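Local coordinates for SCO family protein (Aquifex aeolicus, PDB 3ME7) that probably serves in electron transport as a copper-binding, thioredoxin-like protein of the SCO1/2 family carrying a redox-active disulfide, at residues 67-81 / 95-109. Sequence-based numbering, arbitrary orientation. Where two conformers were deposited one is given.
Sequences VITFTFDPKDTLEDI and WKVVKAKTSEDLFKL. With SO4 (sulfate ion), chain C.
Strands 67-71 and 95-100 run parallel, their axes 4.7 Å apart at an angle of 19°, and are joined by backbone bonds from Lys96 N to Val67 O, Thr69 N to Lys96 O, Val98 N to Thr69 O and Thr71 N to Val98 O. On the face carrying Val67, Thr69 and Trp95, the indole is fixed at two places. Val67 CG1 sits over its five-membered ring, 3.5 Å from the centroid in a CH-pi contact, while Trp95 NE1 donates in the ring plane to Thr69 OG1 (2.9 Å, nearly straight at 172°). With CG anti to the backbone N (chi1 -176°), the indole lies alongside strand 67-71. A phenylalanine in place of Trp95 would probably keep some apolar packing but leave Thr69 OG1 without this donor. Farther along this face, Ile81 from helix 78-87 lays its CB against Val97 CG1 at 3.7 Å. Lys99, its chain bent at chi3, swings NZ onto Asp76 O (2.9 Å, in the carbonyl plane) and onto a sulfate oxygen, O1, at 2.7 Å; Leu78 N at the helix start also donates to this anion, probably a crystallisation component. Across the sheet, Val98 CG2 touches both Ile68 CG2 and Phe70 CB, and Leu109 CD2 stands over the centre of the Phe70 ring, 3.7 Å from its centroid. Leu106 packs against Phe72 and against Pro74 of the Asp73-Asp76 turn; the Phe72 side chain lies near the predicted copper ligands Cys44 and His126. Strand 66-71, helix 78-87 and strand 95-100 thus form a beta-alpha-beta unit of the thioredoxin-like SCO domain.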
loop_
_atom_site.group_PDB
_atom_site.type_symbol
_atom_site.label_atom_id
_atom_site.label_comp_id
_atom_site.label_asym_id
_atom_site.label_seq_id
_atom_site.Cartn_x
_atom_site.Cartn_y
_atom_site.Cartn_z
ATOM N N VAL A 67 -6.157 -1.983 3.682
ATOM C CA VAL A 67 -5.579 -1.019 2.759
ATOM C C VAL A 67 -4.579 -0.198 3.552
ATOM O O VAL A 67 -4.906 0.353 4.609
ATOM C CB VAL A 67 -6.621 -0.091 2.108
ATOM C CG1 VAL A 67 -5.976 0.698 0.975
ATOM C CG2 VAL A 67 -7.781 -0.923 1.542
ATOM N N ILE A 68 -3.350 -0.156 3.044
ATOM C CA ILE A 68 -2.262 0.573 3.700
ATOM C C ILE A 68 -1.635 1.565 2.755
ATOM O O ILE A 68 -0.862 1.194 1.848
ATOM C CB ILE A 68 -1.175 -0.374 4.270
ATOM C CG1 ILE A 68 -1.793 -1.459 5.179
ATOM C CG2 ILE A 68 -0.051 0.433 4.970
ATOM C CD1 ILE A 68 -2.504 -0.982 6.462
ATOM N N THR A 69 -1.999 2.829 2.940
ATOM C CA THR A 69 -1.287 3.912 2.266
ATOM C C THR A 69 -0.052 4.200 3.097
ATOM O O THR A 69 -0.144 4.405 4.313
ATOM C CB THR A 69 -2.168 5.169 2.161
ATOM O OG1 THR A 69 -3.262 4.910 1.270
ATOM C CG2 THR A 69 -1.378 6.360 1.616
ATOM N N PHE A 70 1.120 4.174 2.483
ATOM C CA PHE A 70 2.319 4.489 3.257
ATOM C C PHE A 70 3.177 5.526 2.573
ATOM O O PHE A 70 3.248 5.575 1.340
ATOM C CB PHE A 70 3.130 3.242 3.603
ATOM C CG PHE A 70 3.949 2.719 2.485
ATOM C CD1 PHE A 70 3.417 1.807 1.606
ATOM C CD2 PHE A 70 5.282 3.098 2.342
ATOM C CE1 PHE A 70 4.176 1.287 0.569
ATOM C CE2 PHE A 70 6.049 2.596 1.308
ATOM C CZ PHE A 70 5.496 1.683 0.415
ATOM N N THR A 71 3.795 6.378 3.375
ATOM C CA THR A 71 4.712 7.366 2.812
ATOM C C THR A 71 6.155 6.873 2.673
ATOM O O THR A 71 6.713 6.258 3.571
ATOM C CB THR A 71 4.674 8.716 3.551
ATOM O OG1 THR A 71 5.693 9.557 2.973
ATOM C CG2 THR A 71 4.973 8.526 5.039
ATOM N N PHE A 72 6.732 7.132 1.507
ATOM C CA PHE A 72 8.142 6.807 1.265
ATOM C C PHE A 72 9.100 7.962 1.446
ATOM O O PHE A 72 10.318 7.803 1.225
ATOM C CB PHE A 72 8.352 6.117 -0.081
ATOM C CG PHE A 72 7.977 6.947 -1.273
ATOM C CD1 PHE A 72 8.857 7.905 -1.793
ATOM C CD2 PHE A 72 6.763 6.722 -1.913
ATOM C CE1 PHE A 72 8.504 8.662 -2.959
ATOM C CE2 PHE A 72 6.401 7.450 -3.048
ATOM C CZ PHE A 72 7.247 8.415 -3.564
ATOM N N ASP A 73 8.570 9.105 1.872
ATOM C CA ASP A 73 9.417 10.241 2.188
ATOM C C ASP A 73 9.855 10.134 3.640
ATOM O O ASP A 73 9.036 10.309 4.530
ATOM C CB ASP A 73 8.668 11.544 1.943
ATOM C CG ASP A 73 9.554 12.771 2.102
ATOM O OD1 ASP A 73 10.661 12.650 2.665
ATOM O OD2 ASP A 73 9.130 13.860 1.664
ATOM N N PRO A 74 11.158 9.860 3.888
ATOM C CA PRO A 74 11.578 9.658 5.279
ATOM C C PRO A 74 11.526 10.900 6.153
ATOM O O PRO A 74 11.713 10.783 7.364
ATOM C CB PRO A 74 13.016 9.137 5.159
ATOM C CG PRO A 74 13.467 9.565 3.862
ATOM C CD PRO A 74 12.280 9.705 2.948
ATOM N N LYS A 75 11.243 12.058 5.563
ATOM C CA LYS A 75 11.071 13.293 6.318
ATOM C C LYS A 75 9.635 13.448 6.838
ATOM O O LYS A 75 9.364 14.292 7.697
ATOM C CB LYS A 75 11.486 14.511 5.472
ATOM C CG LYS A 75 12.971 14.502 5.079
ATOM C CD LYS A 75 13.473 15.865 4.596
ATOM C CE LYS A 75 13.440 16.929 5.700
ATOM N NZ LYS A 75 14.462 16.677 6.763
ATOM N N ASP A 76 8.722 12.604 6.346
ATOM C CA ASP A 76 7.325 12.694 6.757
ATOM C C ASP A 76 7.171 12.240 8.215
ATOM O O ASP A 76 7.739 11.218 8.628
ATOM C CB ASP A 76 6.416 11.865 5.829
ATOM C CG ASP A 76 5.965 12.626 4.587
ATOM O OD1 ASP A 76 6.217 13.844 4.469
ATOM O OD2 ASP A 76 5.332 11.999 3.712
ATOM N N THR A 77 6.437 13.033 8.988
ATOM C CA THR A 77 6.160 12.764 10.395
ATOM C C THR A 77 4.706 12.318 10.577
ATOM O O THR A 77 3.905 12.307 9.619
ATOM C CB THR A 77 6.341 14.036 11.222
ATOM O OG1 THR A 77 5.391 15.006 10.780
ATOM C CG2 THR A 77 7.770 14.592 11.070
ATOM N N LEU A 78 4.374 11.974 11.821
ATOM C CA LEU A 78 2.995 11.626 12.190
ATOM C C LEU A 78 2.022 12.754 11.852
ATOM O O LEU A 78 0.931 12.507 11.362
ATOM C CB LEU A 78 2.914 11.238 13.668
ATOM C CG LEU A 78 3.662 9.943 14.008
ATOM C CD1 LEU A 78 3.599 9.680 15.506
ATOM C CD2 LEU A 78 3.098 8.759 13.253
ATOM N N GLU A 79 2.439 13.995 12.087
ATOM C CA GLU A 79 1.658 15.163 11.689
ATOM C C GLU A 79 1.326 15.137 10.189
ATOM O O GLU A 79 0.180 15.353 9.792
ATOM C CB GLU A 79 2.450 16.428 12.065
ATOM C CG GLU A 79 1.849 17.751 11.640
ATOM C CD GLU A 79 2.717 18.931 12.059
ATOM O OE1 GLU A 79 3.798 19.138 11.454
ATOM O OE2 GLU A 79 2.316 19.655 12.988
ATOM N N ASP A 80 2.344 14.851 9.381
ATOM C CA ASP A 80 2.179 14.780 7.926
ATOM C C ASP A 80 1.192 13.703 7.482
ATOM O O ASP A 80 0.353 13.960 6.611
ATOM C CB ASP A 80 3.518 14.550 7.229
ATOM C CG ASP A 80 4.460 15.721 7.373
ATOM O OD1 ASP A 80 4.046 16.870 7.127
ATOM O OD2 ASP A 80 5.625 15.496 7.729
ATOM N N ILE A 81 1.304 12.501 8.054
ATOM C CA ILE A 81 0.404 11.425 7.629
ATOM C C ILE A 81 -1.026 11.613 8.135
ATOM O O ILE A 81 -1.973 11.204 7.464
ATOM C CB ILE A 81 0.948 9.999 7.908
ATOM C CG1 ILE A 81 1.299 9.794 9.386
ATOM C CG2 ILE A 81 2.117 9.688 6.967
ATOM C CD1 ILE A 81 1.538 8.323 9.725
ATOM N N TRP A 95 -8.524 1.143 6.448
ATOM C CA TRP A 95 -7.598 1.747 5.519
ATOM C C TRP A 95 -6.729 2.665 6.358
ATOM O O TRP A 95 -7.216 3.658 6.898
ATOM C CB TRP A 95 -8.387 2.542 4.465
ATOM C CG TRP A 95 -7.572 3.164 3.351
ATOM C CD1 TRP A 95 -6.242 3.540 3.394
ATOM C CD2 TRP A 95 -8.048 3.536 2.053
ATOM N NE1 TRP A 95 -5.866 4.079 2.184
ATOM C CE2 TRP A 95 -6.957 4.107 1.358
ATOM C CE3 TRP A 95 -9.290 3.430 1.404
ATOM C CZ2 TRP A 95 -7.066 4.571 0.053
ATOM C CZ3 TRP A 95 -9.395 3.890 0.098
ATOM C CH2 TRP A 95 -8.286 4.449 -0.561
ATOM N N LYS A 96 -5.446 2.334 6.467
ATOM C CA LYS A 96 -4.532 3.082 7.319
ATOM C C LYS A 96 -3.647 3.969 6.477
ATOM O O LYS A 96 -3.428 3.686 5.299
ATOM C CB LYS A 96 -3.655 2.131 8.129
ATOM C CG LYS A 96 -4.427 1.160 9.009
ATOM C CD LYS A 96 -3.466 0.351 9.856
ATOM C CE LYS A 96 -4.094 -0.933 10.345
ATOM N NZ LYS A 96 -5.253 -0.615 11.243
ATOM N N VAL A 97 -3.179 5.065 7.076
ATOM C CA VAL A 97 -2.088 5.861 6.513
ATOM C C VAL A 97 -0.935 5.737 7.509
ATOM O O VAL A 97 -1.110 6.014 8.718
ATOM C CB VAL A 97 -2.479 7.330 6.315
ATOM C CG1 VAL A 97 -1.336 8.081 5.653
ATOM C CG2 VAL A 97 -3.766 7.463 5.456
ATOM N N VAL A 98 0.225 5.288 7.020
ATOM C CA VAL A 98 1.333 4.925 7.904
ATOM C C VAL A 98 2.643 5.467 7.385
ATOM O O VAL A 98 2.754 5.793 6.194
ATOM C CB VAL A 98 1.472 3.391 8.102
ATOM C CG1 VAL A 98 0.120 2.780 8.450
ATOM C CG2 VAL A 98 2.036 2.705 6.851
ATOM N N LYS A 99 3.607 5.544 8.293
ATOM C CA LYS A 99 5.015 5.778 7.930
ATOM C C LYS A 99 5.843 4.636 8.509
ATOM O O LYS A 99 5.417 3.964 9.451
ATOM C CB LYS A 99 5.525 7.121 8.472
ATOM C CG LYS A 99 5.441 7.235 10.000
ATOM C CD LYS A 99 6.167 8.475 10.511
ATOM C CE LYS A 99 7.682 8.259 10.494
ATOM N NZ LYS A 99 8.397 9.497 10.919
ATOM N N ALA A 100 7.036 4.429 7.964
ATOM C CA ALA A 100 7.981 3.456 8.502
ATOM C C ALA A 100 8.634 4.075 9.751
ATOM O O ALA A 100 8.933 5.270 9.773
ATOM C CB ALA A 100 9.040 3.136 7.445
ATOM N N LYS A 101 8.854 3.263 10.783
ATOM C CA LYS A 101 9.382 3.776 12.057
ATOM C C LYS A 101 10.778 4.397 11.847
ATOM O O LYS A 101 11.030 5.517 12.300
ATOM C CB LYS A 101 9.405 2.644 13.096
ATOM C CG LYS A 101 10.075 2.955 14.444
ATOM C CD LYS A 101 9.197 3.770 15.318
ATOM C CE LYS A 101 9.869 3.959 16.684
ATOM N NZ LYS A 101 8.929 4.612 17.598
ATOM N N THR A 102 11.664 3.663 11.175
ATOM C CA THR A 102 13.018 4.154 10.861
ATOM C C THR A 102 13.299 3.957 9.375
ATOM O O THR A 102 12.532 3.299 8.658
ATOM C CB THR A 102 14.122 3.383 11.625
ATOM O OG1 THR A 102 14.320 2.092 11.021
ATOM C CG2 THR A 102 13.749 3.202 13.121
ATOM N N SER A 103 14.446 4.474 8.927
ATOM C CA SER A 103 14.874 4.339 7.535
ATOM C C SER A 103 15.097 2.874 7.175
ATOM O O SER A 103 14.963 2.519 6.013
ATOM C CB SER A 103 16.169 5.125 7.312
ATOM O OG SER A 103 17.218 4.628 8.118
ATOM N N GLU A 104 15.455 2.029 8.150
ATOM C CA GLU A 104 15.641 0.604 7.848
ATOM C C GLU A 104 14.310 -0.052 7.486
ATOM O O GLU A 104 14.231 -0.865 6.556
ATOM C CB GLU A 104 16.339 -0.155 8.992
ATOM C CG GLU A 104 16.405 -1.654 8.730
ATOM C CD GLU A 104 17.233 -2.449 9.736
ATOM O OE1 GLU A 104 17.669 -1.889 10.757
ATOM O OE2 GLU A 104 17.475 -3.644 9.474
ATOM N N ASP A 105 13.274 0.296 8.238
ATOM C CA ASP A 105 11.920 -0.216 7.955
ATOM C C ASP A 105 11.496 0.216 6.549
ATOM O O ASP A 105 10.931 -0.575 5.777
ATOM C CB ASP A 105 10.931 0.322 8.982
ATOM C CG ASP A 105 11.192 -0.206 10.370
ATOM O OD1 ASP A 105 11.171 -1.435 10.580
ATOM O OD2 ASP A 105 11.473 0.633 11.248
ATOM N N LEU A 106 11.798 1.476 6.229
ATOM C CA LEU A 106 11.464 2.038 4.929
ATOM C C LEU A 106 12.200 1.346 3.803
ATOM O O LEU A 106 11.553 0.927 2.821
ATOM C CB LEU A 106 11.715 3.546 4.904
ATOM C CG LEU A 106 11.378 4.189 3.549
ATOM C CD1 LEU A 106 9.934 3.935 3.123
ATOM C CD2 LEU A 106 11.671 5.658 3.645
ATOM N N PHE A 107 13.531 1.231 3.915
ATOM C CA PHE A 107 14.426 0.541 2.922
ATOM C C PHE A 107 13.931 -0.824 2.600
ATOM O O PHE A 107 13.879 -1.263 1.449
ATOM C CB PHE A 107 15.864 0.333 3.485
ATOM C CG PHE A 107 16.648 -0.825 2.822
ATOM C CD1 PHE A 107 17.013 -0.761 1.481
ATOM C CD2 PHE A 107 17.037 -1.949 3.548
ATOM C CE1 PHE A 107 17.734 -1.793 0.857
ATOM C CE2 PHE A 107 17.762 -3.004 2.930
ATOM C CZ PHE A 107 18.113 -2.929 1.556
ATOM N N LYS A 108 13.652 -1.552 3.695
ATOM C CA LYS A 108 13.261 -2.971 3.640
ATOM C C LYS A 108 11.955 -3.121 2.877
ATOM O O LYS A 108 11.808 -4.010 2.036
ATOM C CB LYS A 108 13.100 -3.584 5.042
ATOM C CG LYS A 108 14.384 -4.122 5.665
ATOM C CD LYS A 108 14.235 -4.295 7.171
ATOM C CE LYS A 108 13.442 -5.530 7.568
ATOM N NZ LYS A 108 13.556 -5.783 9.046
ATOM N N LEU A 109 11.018 -2.230 3.158
ATOM C CA LEU A 109 9.730 -2.271 2.507
ATOM C C LEU A 109 9.862 -1.956 1.014
ATOM O O LEU A 109 9.362 -2.713 0.169
ATOM C CB LEU A 109 8.779 -1.289 3.198
ATOM C CG LEU A 109 7.353 -1.172 2.660
ATOM C CD1 LEU A 109 6.722 -2.530 2.501
ATOM C CD2 LEU A 109 6.543 -0.264 3.582
HETATM S S SO4 C . 7.409 11.385 14.215
HETATM O O1 SO4 C . 7.166 10.606 13.007
HETATM O O2 SO4 C . 7.522 10.485 15.352
HETATM O O3 SO4 C . 8.633 12.176 14.057
HETATM O O4 SO4 C . 6.274 12.279 14.449
HETATM O O HOH W 1 8.057 6.395 5.968
#